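TatD-related deoxyribonuclease (Thermotoga maritima, PDB 1J6O) probably hydrolyses phosphodiester bonds in DNA as a metal-dependent nuclease of the TatD family, built on a TIM-barrel fold. Local coordinates at residues V49-S54 against V71-H76; D53-L58 against E90-D95; D77-P82 against I112-V117; D84-L89 against V123-L128; E207-E212 against E253-N258. One frame throughout, in Å; residues are numbered along the deposited sequence.

Interaction 1: V49-S54 against V71-H76; sequences VNLEDS and VGVHPH
The imidazole of His74 is approached obliquely by Val49 CG1, while His74 CB rests 3.9 Å from Val49 CB. At the ring's edge, His74 ND1 accepts His76 N within the ring plane (2.9 Å), and His74 CE1 stands 3.2 Å above the plane of the His76 ring, over its centre. With CG anti to the backbone N (chi1 -173°), the His74 side chain brings its ring against the Glu103 side chain and the His139 ring, both predicted metal ligands. The backbone of His74 is held by a nearly straight bond from His74 N to Val49 O, 2.8 Å long. In the TIM barrel this pairing joins the start of helix 51-61 to the loop leaving strand 67-71, at the mouth where the predicted metal site lies. Asn50 is the N-cap of that helix, its OD1 accepting Asp53 N. Further on, Ser54 OG is held twice: it accepts Gly72 N at 3.1 Å and donates to Asn50 O at 2.8 Å. That carbonyl oxygen also takes Ser54 N, which arrives at the opposite face of its plane. Leu51 CD1 adds an apolar touch on Val73 CG2 at 3.9 Å.

Interaction 2: D53-L58 against E90-D95; sequences DSKKSL and EKFAKD
The carboxylate of Asp95, on which Leu58 lays its CD1 methyl, is gripped at both oxygens: OD1 accepts the backbone N of Lys97 and OD2 forms a salt bridge with Lys62 NZ. Leu58 CD1 lies 3.8 Å from Asp95 CG, so a methyl group covers a carboxylate whose polar needs are met elsewhere. The other branch, CD2, turns to Phe92 and sits 4.1 Å from Phe92 O, the same atom that receives Asp95 N at 2.9 Å and closes a type I turn from Phe92 to Asp95. Leu58 thus spans the turn with its two methyls.

The Phe92 ring projects from its helix against the neighbouring helix 51-61 of the barrel's outer layer. Its CG is anti to the carbonyl carbon (chi1 -74°), which carries the far rim of the ring to the Ser54-Lys55 turn: Phe92 CE2 comes 3.8 Å from Ser54 CB, and Phe92 CZ comes 3.8 Å from Lys55 CB. The Lys55 side chain runs athwart the phenyl. With an alanine here the ring is gone, which would probably open a gap between the two helices and leave the CB atoms of Ser54 and Lys55 without their apolar partner.

No hydrogen bond links the two segments, so the helices are joined here by van der Waals contact alone, and the Asp95 carboxylate finds its polar partners in Lys97 N and Lys62 NZ.

Interaction 3: D77-P82 against I112-V117; sequences DAKEVP and ISPAEV
Hydrogen bonding across this contact centres on Ser113. Its OG accepts Lys79 N at 3.1 Å, with an N-H...O angle of 154°, and is also bonded to the carbonyl oxygen of His76; a further bond to Pro75 O is weak. One hydroxyl therefore gathers the backbone from Pro75 to Lys79. A glycine in place of Ser113 would probably leave Lys79 N and His76 O without this mate and let the loop shift against the start of helix 115-132.

The apolar part is carried by Val117, in the first turn of that helix, whose side chain faces the loop. Its CG1, anti to the backbone N (chi1 168°), reaches Ala78, lying 3.9 Å from Ala78 CB and 3.6 Å from Ala78 O.

The charged component belongs to Lys79. Its CG passes 3.5 Å from Ser113 OG, and the chain then runs out past the Ile112 carbonyl, where Lys79 CE comes within 3.1 Å of Ile112 O. The last torsion bends NZ back to Glu80 OE2, with which it pairs as a salt bridge from above the carboxylate plane.

In the barrel, the contact joins the loop after strand 67-71 to the loop entering helix 115-132 and to its first turn. Its polar grip falls on a buried hydroxyl that both accepts and is positioned to donate, whereas the lysine's charge is met at the surface, within its own segment.

Interaction 4: D84-L89 against V123-L128; sequences DFIEHL and VEQIEL
Phe85 presents the rim of its ring to helix 115-132, with two polar side chains at the edge. Glu124 OE1 lies near the ring plane, 3.3 Å from Phe85 CE1, its carboxylate turned 38° from the phenyl; the same oxygen forms a salt bridge with Arg120. Gln125 comes to another part of the rim, its CG 3.9 Å from Phe85 CE2, and its amide stands almost perpendicular to the ring. Ile86 CG1, from the same helix, lies over one face of the phenyl, near the rim. Ile86 in turn pushes its CD1 methyl between the two polar chains, 3.5 Å from Glu124 O and 4.0 Å from Gln125 CG. Here two successive helices of the TIM barrel's outer layer, 85-92 and 115-132, run side by side in roughly the same direction, their local axes 10.5 Å apart and inclined by 36°. Gln125, extended beyond CG (chi2 178°), passes Leu89 with Gln125 OE1 3.8 Å from Leu89 CD1; the same OE1 accepts Val73 N, while its NE2 bonds Val121 O. Toward the C-terminal end, Leu128 and Ile86 lie alongside, pointing opposite ways, and Leu128 CD2 packs at 3.8 Å on Leu89 CB.

Interaction 5: E207-E212 against E253-N258; sequences EYIVLE and EATTEN
Thr255 lays its CG2 methyl over the Ile209 backbone and side chain, 3.4 Å from Ile209 O and 3.9 Å from Ile209 CG1. Its hydroxyl is flanked by both backbone branches, N and C (chi1 54°), which sets OG1 beside Leu211; there Thr255 OG1 lies 3.6 Å from Leu211 CD1, one side chain lying athwart the other. The polar need of OG1 is met inside the helix, by Val251 O. One turn on, Asn258 supplies the single hydrogen bond across the contact: Asn258 ND2 donates to Ile209 O at 3.1 Å, nearly straight (171°) and with the acceptor in the amide plane. Asn258 OD1 is held by Arg261, which helps to fix the amide's rotation, and Asn258 CB packs 3.8 Å from Val210 CG1. The local axis of helix segment 253-258 crosses strand 209-211, the last of the TIM barrel, at 93°, 7.1 Å away at closest approach. Just past the strand, Glu212 OE2 bonds ND1 of His164, a predicted metal ligand. Chemically, the buried interface is mostly methyl packing, in which Ile209 O accepts the Asn258 N-H with the Thr255 methyl packed beside it.

Overall arrangement
Interactions 1 to 4 form one continuous patch on the barrel, while interaction 5 lies on the other side of the chain's centre, about 25 Å from interaction 1 between centres. Interactions 1 and 2 share Asp53 and Ser54, with centres about 10 Å apart. Interaction 1 meets interaction 4 where Leu51 CD1 packs on Leu89 CD2 (3.8 Å), and interaction 3 through Asn50 ND2 and Asp77 OD2 (3.1 Å). Helix 85-92 serves both interactions 2 and 4; helix 115-132 serves 3 and 4. Interaction 1 borders the predicted metal site, the side chains of His74 and Glu103 being about 3 Å apart between nearest atoms; interaction 5 reaches it through Glu212, which follows strand 209-211.

Interaction 1: V49-S54 against V71-H76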
# COMPACT_ATOMS: atom_id res chain seq x y z
N VAL A 49 0.52 11.29 -0.65
CA VAL A 49 -0.71 11.39 -1.45
C VAL A 49 -0.76 12.56 -2.46
O VAL A 49 -1.73 12.71 -3.21
CB VAL A 49 -2.00 11.39 -0.57
CG1 VAL A 49 -2.09 10.05 0.20
CG2 VAL A 49 -2.00 12.57 0.41
N ASN A 50 0.29 13.37 -2.47
CA ASN A 50 0.39 14.50 -3.39
C ASN A 50 1.82 15.00 -3.29
O ASN A 50 2.61 14.44 -2.54
CB ASN A 50 -0.65 15.60 -3.12
CG ASN A 50 -0.55 16.19 -1.72
OD1 ASN A 50 0.51 16.60 -1.27
ND2 ASN A 50 -1.69 16.27 -1.05
N LEU A 51 2.18 16.02 -4.04
CA LEU A 51 3.55 16.50 -3.97
C LEU A 51 4.01 16.98 -2.60
O LEU A 51 5.09 16.58 -2.14
CB LEU A 51 3.78 17.62 -5.01
CG LEU A 51 4.37 17.26 -6.38
CD1 LEU A 51 4.02 15.86 -6.78
CD2 LEU A 51 3.92 18.30 -7.44
N GLU A 52 3.23 17.84 -1.95
CA GLU A 52 3.63 18.34 -0.63
C GLU A 52 3.67 17.23 0.41
O GLU A 52 4.57 17.17 1.25
CB GLU A 52 2.66 19.42 -0.14
CG GLU A 52 2.62 20.69 -0.97
CD GLU A 52 2.18 20.44 -2.40
OE1 GLU A 52 1.15 19.74 -2.61
OE2 GLU A 52 2.87 20.96 -3.31
N ASP A 53 2.66 16.38 0.36
CA ASP A 53 2.57 15.28 1.30
C ASP A 53 3.68 14.24 1.07
O ASP A 53 4.23 13.64 2.03
CB ASP A 53 1.17 14.68 1.21
CG ASP A 53 0.95 13.60 2.24
OD1 ASP A 53 0.69 13.95 3.42
OD2 ASP A 53 1.07 12.42 1.85
N SER A 54 4.03 14.02 -0.20
CA SER A 54 5.07 13.06 -0.48
C SER A 54 6.39 13.56 0.08
O SER A 54 7.22 12.76 0.55
CB SER A 54 5.20 12.81 -1.99
OG SER A 54 4.11 12.03 -2.45
N VAL A 71 6.23 7.73 -3.23
CA VAL A 71 5.82 9.10 -3.57
C VAL A 71 4.84 9.04 -4.73
O VAL A 71 4.99 8.22 -5.65
CB VAL A 71 7.03 10.00 -3.95
CG1 VAL A 71 7.99 10.08 -2.76
CG2 VAL A 71 7.76 9.46 -5.20
N GLY A 72 3.84 9.92 -4.68
CA GLY A 72 2.85 9.94 -5.73
C GLY A 72 1.72 10.91 -5.46
O GLY A 72 1.73 11.67 -4.47
N VAL A 73 0.75 10.88 -6.36
CA VAL A 73 -0.41 11.73 -6.28
C VAL A 73 -1.64 10.86 -6.37
O VAL A 73 -1.88 10.18 -7.38
CB VAL A 73 -0.41 12.77 -7.43
CG1 VAL A 73 -1.64 13.67 -7.32
CG2 VAL A 73 0.85 13.62 -7.36
N HIS A 74 -2.43 10.94 -5.32
CA HIS A 74 -3.68 10.19 -5.15
C HIS A 74 -4.71 10.67 -6.18
O HIS A 74 -4.70 11.82 -6.59
CB HIS A 74 -4.15 10.45 -3.70
CG HIS A 74 -5.33 9.64 -3.25
ND1 HIS A 74 -6.62 9.87 -3.70
CD2 HIS A 74 -5.43 8.65 -2.32
CE1 HIS A 74 -7.45 9.05 -3.07
NE2 HIS A 74 -6.76 8.30 -2.23
N PRO A 75 -5.62 9.79 -6.61
CA PRO A 75 -6.59 10.26 -7.61
C PRO A 75 -7.42 11.47 -7.15
O PRO A 75 -7.82 12.30 -7.97
CB PRO A 75 -7.44 9.01 -7.91
CG PRO A 75 -7.23 8.11 -6.72
CD PRO A 75 -5.76 8.34 -6.35
N HIS A 76 -7.68 11.58 -5.84
CA HIS A 76 -8.47 12.71 -5.38
C HIS A 76 -7.75 14.01 -5.74
O HIS A 76 -8.38 14.99 -6.11
CB HIS A 76 -8.69 12.65 -3.86
CG HIS A 76 -9.60 11.55 -3.41
ND1 HIS A 76 -10.34 10.66 -4.12
CD2 HIS A 76 -9.83 11.26 -2.08
CE1 HIS A 76 -10.99 9.85 -3.21
NE2 HIS A 76 -10.66 10.24 -1.99

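Interaction 2: D53-L58 against E90-D95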
# COMPACT_ATOMS: atom_id res chain seq x y z
N ASP A 53 2.66 16.38 0.36
CA ASP A 53 2.57 15.28 1.30
C ASP A 53 3.68 14.24 1.07
O ASP A 53 4.23 13.64 2.03
CB ASP A 53 1.17 14.68 1.21
CG ASP A 53 0.95 13.60 2.24
OD1 ASP A 53 0.69 13.95 3.42
OD2 ASP A 53 1.07 12.42 1.85
N SER A 54 4.03 14.02 -0.20
CA SER A 54 5.07 13.06 -0.48
C SER A 54 6.39 13.56 0.08
O SER A 54 7.22 12.76 0.55
CB SER A 54 5.20 12.81 -1.99
OG SER A 54 4.11 12.03 -2.45
N LYS A 55 6.60 14.88 0.03
CA LYS A 55 7.86 15.46 0.56
C LYS A 55 7.92 15.20 2.08
O LYS A 55 8.97 14.86 2.61
CB LYS A 55 7.93 16.98 0.27
CG LYS A 55 9.33 17.63 0.33
CD LYS A 55 10.05 17.50 1.64
CE LYS A 55 11.34 18.37 1.69
NZ LYS A 55 12.52 17.79 0.98
N LYS A 56 6.79 15.35 2.78
CA LYS A 56 6.77 15.12 4.24
C LYS A 56 7.03 13.64 4.54
O LYS A 56 7.70 13.32 5.52
CB LYS A 56 5.43 15.51 4.83
CG LYS A 56 5.18 17.02 4.80
CD LYS A 56 3.77 17.37 5.26
CE LYS A 56 3.73 17.79 6.72
NZ LYS A 56 4.21 16.73 7.65
N SER A 57 6.47 12.77 3.70
CA SER A 57 6.66 11.33 3.87
C SER A 57 8.15 11.03 3.69
O SER A 57 8.76 10.31 4.48
CB SER A 57 5.83 10.56 2.82
OG SER A 57 6.02 9.16 2.93
N LEU A 58 8.76 11.58 2.64
CA LEU A 58 10.18 11.32 2.43
C LEU A 58 11.04 11.81 3.58
O LEU A 58 11.95 11.12 4.05
CB LEU A 58 10.66 11.97 1.13
CG LEU A 58 12.15 11.83 0.76
CD1 LEU A 58 12.58 10.35 0.76
CD2 LEU A 58 12.37 12.48 -0.59
N GLU A 90 9.98 12.33 -9.81
CA GLU A 90 11.22 11.70 -10.25
C GLU A 90 12.39 12.23 -9.42
O GLU A 90 13.31 11.47 -9.09
CB GLU A 90 11.44 11.95 -11.74
CG GLU A 90 12.73 11.37 -12.29
CD GLU A 90 12.68 11.28 -13.78
OE1 GLU A 90 12.07 12.19 -14.40
OE2 GLU A 90 13.23 10.32 -14.34
N LYS A 91 12.35 13.52 -9.07
CA LYS A 91 13.41 14.13 -8.27
C LYS A 91 13.41 13.52 -6.86
O LYS A 91 14.46 13.30 -6.25
CB LYS A 91 13.20 15.64 -8.14
CG LYS A 91 14.18 16.29 -7.15
CD LYS A 91 13.91 17.77 -6.89
CE LYS A 91 14.88 18.33 -5.83
NZ LYS A 91 14.70 19.81 -5.58
N PHE A 92 12.22 13.27 -6.32
CA PHE A 92 12.13 12.69 -4.99
C PHE A 92 12.73 11.29 -5.03
O PHE A 92 13.50 10.89 -4.14
CB PHE A 92 10.66 12.51 -4.55
CG PHE A 92 9.93 13.78 -4.18
CD1 PHE A 92 10.61 14.90 -3.73
CD2 PHE A 92 8.53 13.81 -4.22
CE1 PHE A 92 9.90 16.06 -3.32
CE2 PHE A 92 7.83 14.94 -3.81
CZ PHE A 92 8.52 16.08 -3.36
N ALA A 93 12.35 10.55 -6.07
CA ALA A 93 12.81 9.19 -6.24
C ALA A 93 14.31 9.03 -6.38
O ALA A 93 14.81 7.91 -6.41
CB ALA A 93 12.07 8.53 -7.42
N LYS A 94 15.05 10.14 -6.45
CA LYS A 94 16.49 10.01 -6.56
C LYS A 94 16.96 9.50 -5.20
O LYS A 94 17.97 8.80 -5.12
CB LYS A 94 17.17 11.35 -6.86
CG LYS A 94 16.84 11.94 -8.22
CD LYS A 94 17.20 11.00 -9.38
CE LYS A 94 18.71 10.88 -9.57
NZ LYS A 94 19.03 10.28 -10.90
N ASP A 95 16.21 9.83 -4.14
CA ASP A 95 16.56 9.40 -2.77
C ASP A 95 16.39 7.88 -2.65
O ASP A 95 15.37 7.32 -3.06
CB ASP A 95 15.65 10.10 -1.75
CG ASP A 95 16.23 10.07 -0.35
OD1 ASP A 95 16.27 8.98 0.27
OD2 ASP A 95 16.66 11.15 0.13

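Interaction 3: D77-P82 against I112-V117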
# COMPACT_ATOMS: atom_id res chain seq x y z
N ASP A 77 -6.42 13.99 -5.66
CA ASP A 77 -5.62 15.15 -5.96
C ASP A 77 -5.23 15.29 -7.44
O ASP A 77 -4.43 16.17 -7.78
CB ASP A 77 -4.31 15.12 -5.11
CG ASP A 77 -4.54 14.81 -3.59
OD1 ASP A 77 -4.97 13.68 -3.22
OD2 ASP A 77 -4.22 15.69 -2.75
N ALA A 78 -5.79 14.47 -8.33
CA ALA A 78 -5.44 14.54 -9.77
C ALA A 78 -5.66 15.86 -10.51
O ALA A 78 -4.88 16.22 -11.39
CB ALA A 78 -6.12 13.38 -10.54
N LYS A 79 -6.74 16.56 -10.19
CA LYS A 79 -7.04 17.82 -10.85
C LYS A 79 -6.14 18.93 -10.35
O LYS A 79 -6.15 20.01 -10.92
CB LYS A 79 -8.51 18.22 -10.63
CG LYS A 79 -8.88 18.55 -9.18
CD LYS A 79 -10.40 18.79 -9.06
CE LYS A 79 -10.88 18.72 -7.61
NZ LYS A 79 -10.19 19.70 -6.73
N GLU A 80 -5.37 18.65 -9.30
CA GLU A 80 -4.44 19.62 -8.69
C GLU A 80 -2.97 19.53 -9.10
O GLU A 80 -2.15 20.38 -8.72
CB GLU A 80 -4.49 19.51 -7.16
CG GLU A 80 -5.89 19.42 -6.55
CD GLU A 80 -6.73 20.66 -6.80
OE1 GLU A 80 -6.25 21.61 -7.47
OE2 GLU A 80 -7.89 20.68 -6.31
N VAL A 81 -2.60 18.53 -9.89
CA VAL A 81 -1.19 18.43 -10.27
C VAL A 81 -0.64 19.55 -11.15
O VAL A 81 -1.28 19.99 -12.11
CB VAL A 81 -0.87 17.07 -10.97
CG1 VAL A 81 -1.23 15.90 -10.05
CG2 VAL A 81 -1.62 16.97 -12.30
N PRO A 82 0.58 20.01 -10.83
CA PRO A 82 1.27 21.06 -11.57
C PRO A 82 1.74 20.38 -12.85
O PRO A 82 1.83 19.16 -12.91
CB PRO A 82 2.45 21.42 -10.67
CG PRO A 82 2.04 20.91 -9.32
CD PRO A 82 1.34 19.64 -9.62
N ILE A 112 -13.64 13.04 -6.56
CA ILE A 112 -13.25 14.38 -6.18
C ILE A 112 -12.64 14.99 -7.44
O ILE A 112 -12.71 16.19 -7.67
CB ILE A 112 -12.20 14.35 -5.05
CG1 ILE A 112 -12.83 13.77 -3.77
CG2 ILE A 112 -11.64 15.72 -4.83
CD1 ILE A 112 -14.03 14.55 -3.27
N SER A 113 -11.99 14.15 -8.25
CA SER A 113 -11.37 14.59 -9.49
C SER A 113 -12.14 13.85 -10.58
O SER A 113 -12.58 12.70 -10.36
CB SER A 113 -9.88 14.23 -9.56
OG SER A 113 -9.10 15.10 -8.76
N PRO A 114 -12.34 14.48 -11.74
CA PRO A 114 -13.05 13.90 -12.89
C PRO A 114 -12.31 12.63 -13.34
O PRO A 114 -11.08 12.55 -13.25
CB PRO A 114 -12.98 15.01 -13.95
CG PRO A 114 -12.94 16.27 -13.09
CD PRO A 114 -11.95 15.87 -12.02
N ALA A 115 -13.07 11.65 -13.82
CA ALA A 115 -12.50 10.39 -14.28
C ALA A 115 -11.39 10.49 -15.30
O ALA A 115 -10.34 9.86 -15.12
CB ALA A 115 -13.60 9.48 -14.83
N GLU A 116 -11.57 11.25 -16.37
CA GLU A 116 -10.49 11.33 -17.35
C GLU A 116 -9.20 11.97 -16.83
O GLU A 116 -8.09 11.64 -17.27
CB GLU A 116 -10.98 12.02 -18.63
CG GLU A 116 -12.01 11.19 -19.40
CD GLU A 116 -11.52 9.77 -19.71
OE1 GLU A 116 -10.37 9.64 -20.21
OE2 GLU A 116 -12.28 8.80 -19.46
N VAL A 117 -9.35 12.89 -15.87
CA VAL A 117 -8.21 13.58 -15.27
C VAL A 117 -7.51 12.52 -14.38
O VAL A 117 -6.30 12.45 -14.33
CB VAL A 117 -8.75 14.79 -14.43
CG1 VAL A 117 -7.67 15.36 -13.54
CG2 VAL A 117 -9.29 15.90 -15.40

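Interaction 4: D84-L89 against V123-L128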
# COMPACT_ATOMS: atom_id res chain seq x y z
N ASP A 84 4.64 20.07 -14.08
CA ASP A 84 5.87 19.30 -13.92
C ASP A 84 5.81 18.31 -12.78
O ASP A 84 6.85 17.92 -12.25
CB ASP A 84 7.03 20.27 -13.70
N PHE A 85 4.61 17.87 -12.41
CA PHE A 85 4.51 16.92 -11.30
C PHE A 85 5.29 15.61 -11.41
O PHE A 85 5.83 15.11 -10.41
CB PHE A 85 3.03 16.69 -10.94
CG PHE A 85 2.42 15.44 -11.51
CD1 PHE A 85 1.79 15.47 -12.75
CD2 PHE A 85 2.43 14.26 -10.78
CE1 PHE A 85 1.17 14.33 -13.26
CE2 PHE A 85 1.81 13.11 -11.27
CZ PHE A 85 1.17 13.15 -12.52
N ILE A 86 5.39 15.06 -12.61
CA ILE A 86 6.13 13.82 -12.78
C ILE A 86 7.62 14.06 -12.56
O ILE A 86 8.32 13.21 -11.99
CB ILE A 86 5.88 13.22 -14.17
CG1 ILE A 86 4.47 12.65 -14.26
CG2 ILE A 86 6.91 12.12 -14.47
CD1 ILE A 86 4.23 11.50 -13.31
N GLU A 87 8.12 15.20 -13.02
CA GLU A 87 9.54 15.53 -12.84
C GLU A 87 9.83 15.70 -11.36
O GLU A 87 10.90 15.34 -10.86
CB GLU A 87 9.90 16.83 -13.55
CG GLU A 87 10.13 16.71 -15.03
CD GLU A 87 11.04 17.83 -15.52
OE1 GLU A 87 10.76 19.02 -15.21
OE2 GLU A 87 12.04 17.51 -16.21
N HIS A 88 8.87 16.28 -10.66
CA HIS A 88 9.04 16.50 -9.24
C HIS A 88 9.07 15.15 -8.49
O HIS A 88 9.85 14.99 -7.55
CB HIS A 88 7.91 17.37 -8.73
CG HIS A 88 8.25 18.10 -7.47
ND1 HIS A 88 7.84 19.40 -7.23
CD2 HIS A 88 8.92 17.71 -6.37
CE1 HIS A 88 8.24 19.77 -6.03
NE2 HIS A 88 8.90 18.76 -5.48
N LEU A 89 8.24 14.19 -8.90
CA LEU A 89 8.22 12.88 -8.23
C LEU A 89 9.53 12.17 -8.57
O LEU A 89 10.15 11.50 -7.72
CB LEU A 89 7.02 12.02 -8.69
CG LEU A 89 5.63 12.46 -8.24
CD1 LEU A 89 4.55 11.59 -8.90
CD2 LEU A 89 5.56 12.39 -6.71
N VAL A 123 -2.01 7.14 -15.42
CA VAL A 123 -1.17 6.66 -16.50
C VAL A 123 0.23 7.26 -16.43
O VAL A 123 1.22 6.57 -16.61
CB VAL A 123 -1.81 6.98 -17.88
CG1 VAL A 123 -0.79 6.78 -19.00
CG2 VAL A 123 -3.01 6.08 -18.11
N GLU A 124 0.32 8.55 -16.16
CA GLU A 124 1.62 9.17 -16.08
C GLU A 124 2.51 8.63 -14.96
O GLU A 124 3.73 8.57 -15.11
CB GLU A 124 1.45 10.69 -15.98
CG GLU A 124 0.58 11.21 -17.13
CD GLU A 124 0.61 12.72 -17.33
OE1 GLU A 124 0.47 13.44 -16.33
OE2 GLU A 124 0.75 13.17 -18.49
N GLN A 125 1.90 8.21 -13.85
CA GLN A 125 2.70 7.67 -12.74
C GLN A 125 3.11 6.22 -13.04
O GLN A 125 4.21 5.77 -12.65
CB GLN A 125 1.91 7.78 -11.45
CG GLN A 125 1.87 9.23 -10.98
CD GLN A 125 1.07 9.40 -9.71
OE1 GLN A 125 1.59 9.19 -8.61
NE2 GLN A 125 -0.18 9.78 -9.85
N ILE A 126 2.24 5.49 -13.73
CA ILE A 126 2.55 4.12 -14.10
C ILE A 126 3.76 4.23 -15.03
O ILE A 126 4.72 3.45 -14.92
CB ILE A 126 1.37 3.49 -14.88
CG1 ILE A 126 0.22 3.21 -13.93
CG2 ILE A 126 1.84 2.25 -15.63
CD1 ILE A 126 -1.05 2.77 -14.67
N GLU A 127 3.73 5.20 -15.96
CA GLU A 127 4.86 5.37 -16.89
C GLU A 127 6.14 5.73 -16.15
O GLU A 127 7.24 5.26 -16.51
CB GLU A 127 4.53 6.41 -17.97
CG GLU A 127 3.36 5.94 -18.78
CD GLU A 127 2.96 6.88 -19.92
OE1 GLU A 127 2.83 8.10 -19.69
OE2 GLU A 127 2.75 6.37 -21.02
N LEU A 128 6.02 6.56 -15.11
CA LEU A 128 7.21 6.93 -14.36
C LEU A 128 7.77 5.70 -13.62
O LEU A 128 8.99 5.48 -13.59
CB LEU A 128 6.90 8.02 -13.34
CG LEU A 128 8.06 8.36 -12.40
CD1 LEU A 128 9.23 8.97 -13.17
CD2 LEU A 128 7.57 9.33 -11.35

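Interaction 5: E207-E212 against E253-N258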
# COMPACT_ATOMS: atom_id res chain seq x y z
N GLU A 207 0.69 -16.64 -1.00
CA GLU A 207 1.67 -16.26 -2.00
C GLU A 207 1.37 -14.91 -2.66
O GLU A 207 2.26 -14.29 -3.24
CB GLU A 207 1.72 -17.34 -3.09
CG GLU A 207 2.87 -17.22 -4.05
CD GLU A 207 2.82 -18.24 -5.18
OE1 GLU A 207 2.41 -19.40 -4.92
OE2 GLU A 207 3.21 -17.88 -6.31
N TYR A 208 0.14 -14.43 -2.53
CA TYR A 208 -0.20 -13.17 -3.17
C TYR A 208 -0.67 -12.02 -2.31
O TYR A 208 -1.28 -11.09 -2.81
CB TYR A 208 -1.27 -13.45 -4.22
CG TYR A 208 -0.82 -14.49 -5.21
CD1 TYR A 208 0.29 -14.25 -6.02
CD2 TYR A 208 -1.44 -15.73 -5.29
CE1 TYR A 208 0.79 -15.23 -6.88
CE2 TYR A 208 -0.95 -16.73 -6.16
CZ TYR A 208 0.17 -16.46 -6.94
OH TYR A 208 0.70 -17.41 -7.79
N ILE A 209 -0.36 -12.04 -1.03
CA ILE A 209 -0.81 -10.94 -0.19
C ILE A 209 0.25 -10.31 0.70
O ILE A 209 1.23 -10.95 1.07
CB ILE A 209 -1.94 -11.40 0.74
CG1 ILE A 209 -1.43 -12.52 1.63
CG2 ILE A 209 -3.15 -11.93 -0.07
CD1 ILE A 209 -2.40 -12.92 2.73
N VAL A 210 0.07 -9.03 1.02
CA VAL A 210 0.98 -8.33 1.90
C VAL A 210 0.04 -7.67 2.90
O VAL A 210 -1.16 -7.51 2.61
CB VAL A 210 1.84 -7.26 1.23
CG1 VAL A 210 2.96 -7.93 0.45
CG2 VAL A 210 0.96 -6.33 0.38
N LEU A 211 0.55 -7.31 4.07
CA LEU A 211 -0.29 -6.67 5.08
C LEU A 211 -0.16 -5.16 5.01
O LEU A 211 0.82 -4.62 4.47
CB LEU A 211 0.19 -7.08 6.48
CG LEU A 211 0.43 -8.55 6.76
CD1 LEU A 211 1.25 -8.67 8.05
CD2 LEU A 211 -0.90 -9.29 6.89
N GLU A 212 -1.16 -4.47 5.54
CA GLU A 212 -1.10 -3.03 5.54
C GLU A 212 -2.09 -2.52 6.58
O GLU A 212 -2.99 -3.26 7.01
CB GLU A 212 -1.48 -2.46 4.18
CG GLU A 212 -2.99 -2.48 3.90
CD GLU A 212 -3.31 -1.80 2.58
OE1 GLU A 212 -3.01 -2.43 1.55
OE2 GLU A 212 -3.81 -0.65 2.58
N GLU A 253 5.69 -14.87 8.04
CA GLU A 253 6.82 -15.18 7.19
C GLU A 253 6.57 -14.90 5.73
O GLU A 253 7.37 -14.23 5.08
CB GLU A 253 7.26 -16.64 7.34
CG GLU A 253 8.40 -16.99 6.41
N ALA A 254 5.46 -15.43 5.23
CA ALA A 254 5.07 -15.27 3.86
C ALA A 254 4.82 -13.81 3.45
O ALA A 254 5.36 -13.35 2.43
CB ALA A 254 3.80 -16.13 3.58
N THR A 255 4.03 -13.07 4.23
CA THR A 255 3.77 -11.68 3.86
C THR A 255 5.01 -10.79 3.95
O THR A 255 5.19 -9.87 3.14
CB THR A 255 2.62 -11.06 4.70
OG1 THR A 255 2.90 -11.21 6.10
CG2 THR A 255 1.29 -11.77 4.35
N THR A 256 5.85 -11.04 4.95
CA THR A 256 7.06 -10.26 5.11
C THR A 256 8.01 -10.54 3.94
O THR A 256 8.61 -9.61 3.38
CB THR A 256 7.70 -10.56 6.49
OG1 THR A 256 6.91 -9.95 7.51
CG2 THR A 256 9.13 -10.01 6.57
N GLU A 257 8.13 -11.82 3.56
CA GLU A 257 9.01 -12.18 2.44
C GLU A 257 8.47 -11.48 1.19
O GLU A 257 9.21 -10.93 0.37
CB GLU A 257 9.03 -13.70 2.20
CG GLU A 257 9.84 -14.09 0.97
CD GLU A 257 10.04 -15.61 0.83
OE1 GLU A 257 10.42 -16.27 1.83
OE2 GLU A 257 9.82 -16.13 -0.28
N ASN A 258 7.15 -11.54 1.02
CA ASN A 258 6.54 -10.89 -0.14
C ASN A 258 6.84 -9.40 -0.17
O ASN A 258 7.18 -8.82 -1.21
CB ASN A 258 5.02 -11.07 -0.10
CG ASN A 258 4.59 -12.47 -0.47
OD1 ASN A 258 5.38 -13.26 -1.00
ND2 ASN A 258 3.32 -12.79 -0.21